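CRISPR-associated endoribonuclease Cas6 1 (Methanocaldococcus jannaschii DSM 2661, PDB 5YI6) probably cleaves CRISPR transcripts as a metal-independent endoribonuclease, releasing the crRNAs that guide antiviral defence. Local coordinates at residues K34-L46 / F90-L104. Residues are numbered along the deposited sequence; the frame is centred on the assembly and turned at random.
With PO4 (phosphate ion), chain I.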
loop_
_atom_site.group_PDB
_atom_site.type_symbol
_atom_site.label_atom_id
_atom_site.label_comp_id
_atom_site.label_asym_id
_atom_site.label_seq_id
_atom_site.Cartn_x
_atom_site.Cartn_y
_atom_site.Cartn_z
ATOM N N LYS A 34 8.443 -6.627 11.136
ATOM C CA LYS A 34 9.628 -5.763 11.201
ATOM C C LYS A 34 9.350 -4.547 12.076
ATOM O O LYS A 34 10.148 -4.192 12.947
ATOM C CB LYS A 34 10.058 -5.282 9.804
ATOM C CG LYS A 34 10.503 -6.400 8.829
ATOM C CD LYS A 34 11.701 -7.149 9.403
ATOM C CE LYS A 34 12.311 -8.070 8.307
ATOM N NZ LYS A 34 13.419 -8.912 8.849
ATOM N N ILE A 35 8.225 -3.872 11.828
ATOM C CA ILE A 35 7.920 -2.641 12.577
ATOM C C ILE A 35 7.826 -2.916 14.082
ATOM O O ILE A 35 8.259 -2.094 14.910
ATOM C CB ILE A 35 6.618 -2.019 12.023
ATOM C CG1 ILE A 35 6.886 -1.419 10.623
ATOM C CG2 ILE A 35 6.054 -0.941 12.972
ATOM C CD1 ILE A 35 5.582 -1.058 9.867
ATOM N N HIS A 36 7.277 -4.068 14.462
ATOM C CA HIS A 36 7.065 -4.400 15.864
ATOM C C HIS A 36 8.158 -5.306 16.430
ATOM O O HIS A 36 8.018 -5.829 17.546
ATOM C CB HIS A 36 5.686 -5.009 16.040
ATOM C CG HIS A 36 4.590 -4.057 15.672
ATOM N ND1 HIS A 36 4.188 -3.839 14.371
ATOM C CD2 HIS A 36 3.857 -3.209 16.437
ATOM C CE1 HIS A 36 3.226 -2.928 14.355
ATOM N NE2 HIS A 36 3.016 -2.524 15.595
ATOM N N SER A 37 9.284 -5.404 15.741
ATOM C CA SER A 37 10.371 -6.281 16.158
ATOM C C SER A 37 11.113 -5.767 17.401
ATOM O O SER A 37 11.312 -4.566 17.586
ATOM C CB SER A 37 11.369 -6.426 14.992
ATOM O OG SER A 37 12.484 -7.197 15.401
ATOM N N ALA A 38 11.578 -6.703 18.236
ATOM C CA ALA A 38 12.467 -6.373 19.337
ATOM C C ALA A 38 13.897 -6.164 18.874
ATOM O O ALA A 38 14.721 -5.688 19.660
ATOM C CB ALA A 38 12.437 -7.470 20.414
ATOM N N ASN A 39 14.216 -6.528 17.632
ATOM C CA ASN A 39 15.535 -6.246 17.091
ATOM C C ASN A 39 15.858 -4.764 17.306
ATOM O O ASN A 39 15.062 -3.894 16.909
ATOM C CB ASN A 39 15.560 -6.592 15.595
ATOM C CG ASN A 39 16.931 -6.401 14.956
ATOM O OD1 ASN A 39 17.808 -5.738 15.500
ATOM N ND2 ASN A 39 17.102 -6.970 13.761
ATOM N N PRO A 40 16.991 -4.435 17.931
ATOM C CA PRO A 40 17.335 -3.023 18.128
ATOM C C PRO A 40 17.442 -2.231 16.835
ATOM O O PRO A 40 17.304 -1.003 16.886
ATOM C CB PRO A 40 18.688 -3.082 18.858
ATOM C CG PRO A 40 18.707 -4.404 19.519
ATOM C CD PRO A 40 17.830 -5.335 18.750
ATOM N N ALA A 41 17.638 -2.889 15.687
ATOM C CA ALA A 41 17.603 -2.174 14.417
ATOM C C ALA A 41 16.278 -1.447 14.218
ATOM O O ALA A 41 16.237 -0.414 13.539
ATOM C CB ALA A 41 17.851 -3.146 13.249
ATOM N N TYR A 42 15.187 -1.965 14.787
ATOM C CA TYR A 42 13.882 -1.324 14.670
ATOM C C TYR A 42 13.405 -0.693 15.964
ATOM O O TYR A 42 12.748 0.349 15.931
ATOM C CB TYR A 42 12.827 -2.347 14.220
ATOM C CG TYR A 42 13.176 -2.994 12.885
ATOM C CD1 TYR A 42 12.949 -2.322 11.690
ATOM C CD2 TYR A 42 13.720 -4.291 12.829
ATOM C CE1 TYR A 42 13.250 -2.913 10.439
ATOM C CE2 TYR A 42 14.043 -4.891 11.569
ATOM C CZ TYR A 42 13.789 -4.203 10.397
ATOM O OH TYR A 42 14.105 -4.781 9.168
ATOM N N ALA A 43 13.743 -1.312 17.090
ATOM C CA ALA A 43 13.120 -0.995 18.363
ATOM C C ALA A 43 13.293 0.478 18.719
ATOM O O ALA A 43 12.312 1.169 19.001
ATOM C CB ALA A 43 13.708 -1.896 19.448
ATOM N N LYS A 44 14.528 0.979 18.705
ATOM C CA LYS A 44 14.718 2.381 19.068
ATOM C C LYS A 44 14.087 3.304 18.031
ATOM O O LYS A 44 13.364 4.258 18.376
ATOM C CB LYS A 44 16.204 2.671 19.244
ATOM C CG LYS A 44 17.103 1.414 19.225
ATOM C CD LYS A 44 18.583 1.810 19.302
ATOM C CE LYS A 44 19.536 0.630 19.194
ATOM N NZ LYS A 44 20.147 0.542 17.821
ATOM N N ARG A 45 14.293 2.984 16.750
ATOM C CA ARG A 45 13.856 3.847 15.653
ATOM C C ARG A 45 12.347 3.961 15.565
ATOM O O ARG A 45 11.836 5.017 15.171
ATOM C CB ARG A 45 14.412 3.322 14.318
ATOM C CG ARG A 45 15.933 3.451 14.201
ATOM C CD ARG A 45 16.428 2.894 12.885
ATOM N NE ARG A 45 17.838 3.251 12.642
ATOM C CZ ARG A 45 18.805 2.363 12.476
ATOM N NH1 ARG A 45 18.515 1.065 12.508
ATOM N NH2 ARG A 45 20.050 2.780 12.240
ATOM N N LEU A 46 11.614 2.889 15.884
ATOM C CA LEU A 46 10.181 2.850 15.646
ATOM C C LEU A 46 9.383 2.839 16.948
ATOM O O LEU A 46 8.194 2.552 16.936
ATOM C CB LEU A 46 9.826 1.663 14.739
ATOM C CG LEU A 46 10.468 1.779 13.345
ATOM C CD1 LEU A 46 10.157 0.528 12.528
ATOM C CD2 LEU A 46 9.969 3.028 12.603
ATOM N N PHE A 90 8.823 8.579 9.795
ATOM C CA PHE A 90 8.516 7.150 9.822
ATOM C C PHE A 90 9.278 6.421 8.730
ATOM O O PHE A 90 9.889 5.369 8.967
ATOM C CB PHE A 90 7.001 6.906 9.644
ATOM C CG PHE A 90 6.659 5.453 9.400
ATOM C CD1 PHE A 90 6.741 4.524 10.427
ATOM C CD2 PHE A 90 6.297 5.008 8.129
ATOM C CE1 PHE A 90 6.450 3.174 10.201
ATOM C CE2 PHE A 90 6.003 3.661 7.900
ATOM C CZ PHE A 90 6.077 2.746 8.947
ATOM N N ILE A 91 9.216 6.947 7.513
ATOM C CA ILE A 91 9.825 6.257 6.382
ATOM C C ILE A 91 11.341 6.200 6.557
ATOM O O ILE A 91 11.959 5.154 6.341
ATOM C CB ILE A 91 9.436 6.925 5.048
ATOM C CG1 ILE A 91 7.929 6.750 4.755
ATOM C CG2 ILE A 91 10.250 6.315 3.878
ATOM C CD1 ILE A 91 7.515 5.302 4.467
ATOM N N GLU A 92 11.957 7.317 6.951
ATOM C CA GLU A 92 13.421 7.321 7.114
ATOM C C GLU A 92 13.851 6.327 8.196
ATOM O O GLU A 92 14.827 5.589 8.020
ATOM C CB GLU A 92 13.918 8.725 7.457
ATOM C CG GLU A 92 13.723 9.769 6.345
ATOM C CD GLU A 92 14.815 9.746 5.289
ATOM O OE1 GLU A 92 15.589 8.754 5.210
ATOM O OE2 GLU A 92 14.865 10.721 4.499
ATOM N N ASN A 93 13.150 6.330 9.348
ATOM C CA ASN A 93 13.503 5.405 10.421
ATOM C C ASN A 93 13.314 3.956 10.005
ATOM O O ASN A 93 14.159 3.098 10.309
ATOM C CB ASN A 93 12.651 5.702 11.658
ATOM C CG ASN A 93 13.144 6.916 12.430
ATOM O OD1 ASN A 93 14.001 7.652 11.972
ATOM N ND2 ASN A 93 12.531 7.167 13.570
ATOM N N PHE A 94 12.185 3.655 9.347
ATOM C CA PHE A 94 11.916 2.282 8.918
ATOM C C PHE A 94 12.957 1.827 7.892
ATOM O O PHE A 94 13.483 0.709 7.987
ATOM C CB PHE A 94 10.476 2.200 8.373
ATOM C CG PHE A 94 9.980 0.806 8.114
ATOM C CD1 PHE A 94 10.569 -0.300 8.731
ATOM C CD2 PHE A 94 8.876 0.608 7.277
ATOM C CE1 PHE A 94 10.059 -1.589 8.507
ATOM C CE2 PHE A 94 8.392 -0.680 7.025
ATOM C CZ PHE A 94 8.995 -1.773 7.653
ATOM N N VAL A 95 13.287 2.689 6.926
ATOM C CA VAL A 95 14.301 2.335 5.928
ATOM C C VAL A 95 15.649 2.071 6.599
ATOM O O VAL A 95 16.338 1.106 6.263
ATOM C CB VAL A 95 14.426 3.457 4.869
ATOM C CG1 VAL A 95 15.762 3.363 4.060
ATOM C CG2 VAL A 95 13.252 3.441 3.907
ATOM N N ALA A 96 16.060 2.919 7.550
ATOM C CA ALA A 96 17.344 2.672 8.220
ATOM C C ALA A 96 17.348 1.309 8.916
ATOM O O ALA A 96 18.361 0.582 8.890
ATOM C CB ALA A 96 17.635 3.785 9.228
ATOM N N GLY A 97 16.222 0.953 9.549
ATOM C CA GLY A 97 16.136 -0.354 10.190
ATOM C C GLY A 97 16.173 -1.496 9.182
ATOM O O GLY A 97 16.859 -2.499 9.391
ATOM N N LEU A 98 15.423 -1.365 8.087
ATOM C CA LEU A 98 15.406 -2.409 7.054
ATOM C C LEU A 98 16.802 -2.604 6.452
ATOM O O LEU A 98 17.210 -3.732 6.147
ATOM C CB LEU A 98 14.423 -2.016 5.941
ATOM C CG LEU A 98 12.921 -2.124 6.319
ATOM C CD1 LEU A 98 12.053 -1.283 5.356
ATOM C CD2 LEU A 98 12.494 -3.606 6.300
ATOM N N LEU A 99 17.506 -1.508 6.209
ATOM C CA LEU A 99 18.849 -1.620 5.615
ATOM C C LEU A 99 19.838 -2.238 6.596
ATOM O O LEU A 99 20.682 -3.041 6.190
ATOM C CB LEU A 99 19.351 -0.259 5.132
ATOM C CG LEU A 99 18.631 0.220 3.870
ATOM C CD1 LEU A 99 18.985 1.658 3.572
ATOM C CD2 LEU A 99 18.943 -0.694 2.671
ATOM N N GLU A 100 19.742 -1.891 7.892
ATOM C CA GLU A 100 20.633 -2.489 8.884
ATOM C C GLU A 100 20.347 -3.985 9.064
ATOM O O GLU A 100 21.264 -4.806 9.139
ATOM C CB GLU A 100 20.505 -1.747 10.229
ATOM C CG GLU A 100 21.352 -2.400 11.339
ATOM C CD GLU A 100 21.255 -1.704 12.695
ATOM O OE1 GLU A 100 20.767 -0.566 12.786
ATOM O OE2 GLU A 100 21.682 -2.317 13.682
ATOM N N ASP A 101 19.073 -4.352 9.177
ATOM C CA ASP A 101 18.672 -5.749 9.220
ATOM C C ASP A 101 19.159 -6.486 7.967
ATOM O O ASP A 101 19.886 -7.493 8.049
ATOM C CB ASP A 101 17.133 -5.768 9.369
ATOM C CG ASP A 101 16.517 -7.144 9.320
ATOM O OD1 ASP A 101 17.203 -8.141 9.017
ATOM O OD2 ASP A 101 15.300 -7.227 9.582
ATOM N N GLY A 102 18.759 -5.994 6.795
ATOM C CA GLY A 102 19.273 -6.479 5.533
ATOM C C GLY A 102 18.518 -7.637 4.919
ATOM O O GLY A 102 18.833 -8.022 3.782
ATOM N N LYS A 103 17.550 -8.216 5.620
ATOM C CA LYS A 103 16.825 -9.366 5.105
ATOM C C LYS A 103 15.327 -9.225 5.328
ATOM O O LYS A 103 14.879 -8.713 6.355
ATOM C CB LYS A 103 17.317 -10.682 5.726
ATOM C CG LYS A 103 18.814 -10.892 5.495
ATOM C CD LYS A 103 19.188 -12.343 5.547
ATOM C CE LYS A 103 18.776 -12.994 4.218
ATOM N NZ LYS A 103 18.974 -14.470 4.173
ATOM N N LEU A 104 14.553 -9.696 4.359
ATOM C CA LEU A 104 13.091 -9.677 4.454
ATOM C C LEU A 104 12.572 -11.002 3.935
ATOM O O LEU A 104 12.821 -11.352 2.782
ATOM C CB LEU A 104 12.492 -8.516 3.631
ATOM C CG LEU A 104 10.954 -8.469 3.588
ATOM C CD1 LEU A 104 10.422 -8.023 4.940
ATOM C CD2 LEU A 104 10.497 -7.506 2.499
HETATM P P PO4 I . 12.109 -10.218 12.441
HETATM O O1 PO4 I . 10.762 -9.663 12.011
HETATM O O2 PO4 I . 11.881 -11.362 13.408
HETATM O O3 PO4 I . 12.938 -9.160 13.152
HETATM O O4 PO4 I . 12.848 -10.731 11.218
HETATM O O HOH W 1 15.030 -8.661 12.376
HETATM O O HOH W 2 21.473 -1.772 16.301
HETATM O O HOH W 3 22.423 1.501 10.938
#
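Lys34 and Tyr42 meet Asp101 where the end of helix 23-35 and the short helix 40-43 that follows pack on helix 88-101 of the N-terminal ferredoxin-like (RAMP) domain of Cas6. Followed outward, Lys34 rests its CB at the edge of the Phe94 ring, sets CG 4.3 Å from Leu98 CD2, bends at chi2 (-60°), brings CD past Asp101 OD2 and lays CE 3.9 Å from Leu104 CD1. Lys34 NZ forms a 2.6 Å salt bridge to Asp101 OD2 on its syn side and hydrogen bonds to Lys103 O and a phosphate oxygen; lysine suits the place because its methylenes lie against apolar side chains while its ammonium reaches the carboxylate. Tyr42 OH donates to the anti side of the same OD2, and its flat ring is a knob among Phe94, Gly97, Leu98 and Asp101. At Gly97 a CB would clash with Tyr42 CD1 and Ala41 O. Deeper, branched Ile35 places CG1 over one face of Phe94 in a CH-pi contact; Leu98 CD1 covers the other. The extended Arg45 lays its guanidinium over Ala96 CB, while NH1 bonds both Ala41 O and, at 2.8 Å, Glu100 OE1, whose carboxylate stands nearly perpendicular to the guanidinium plane.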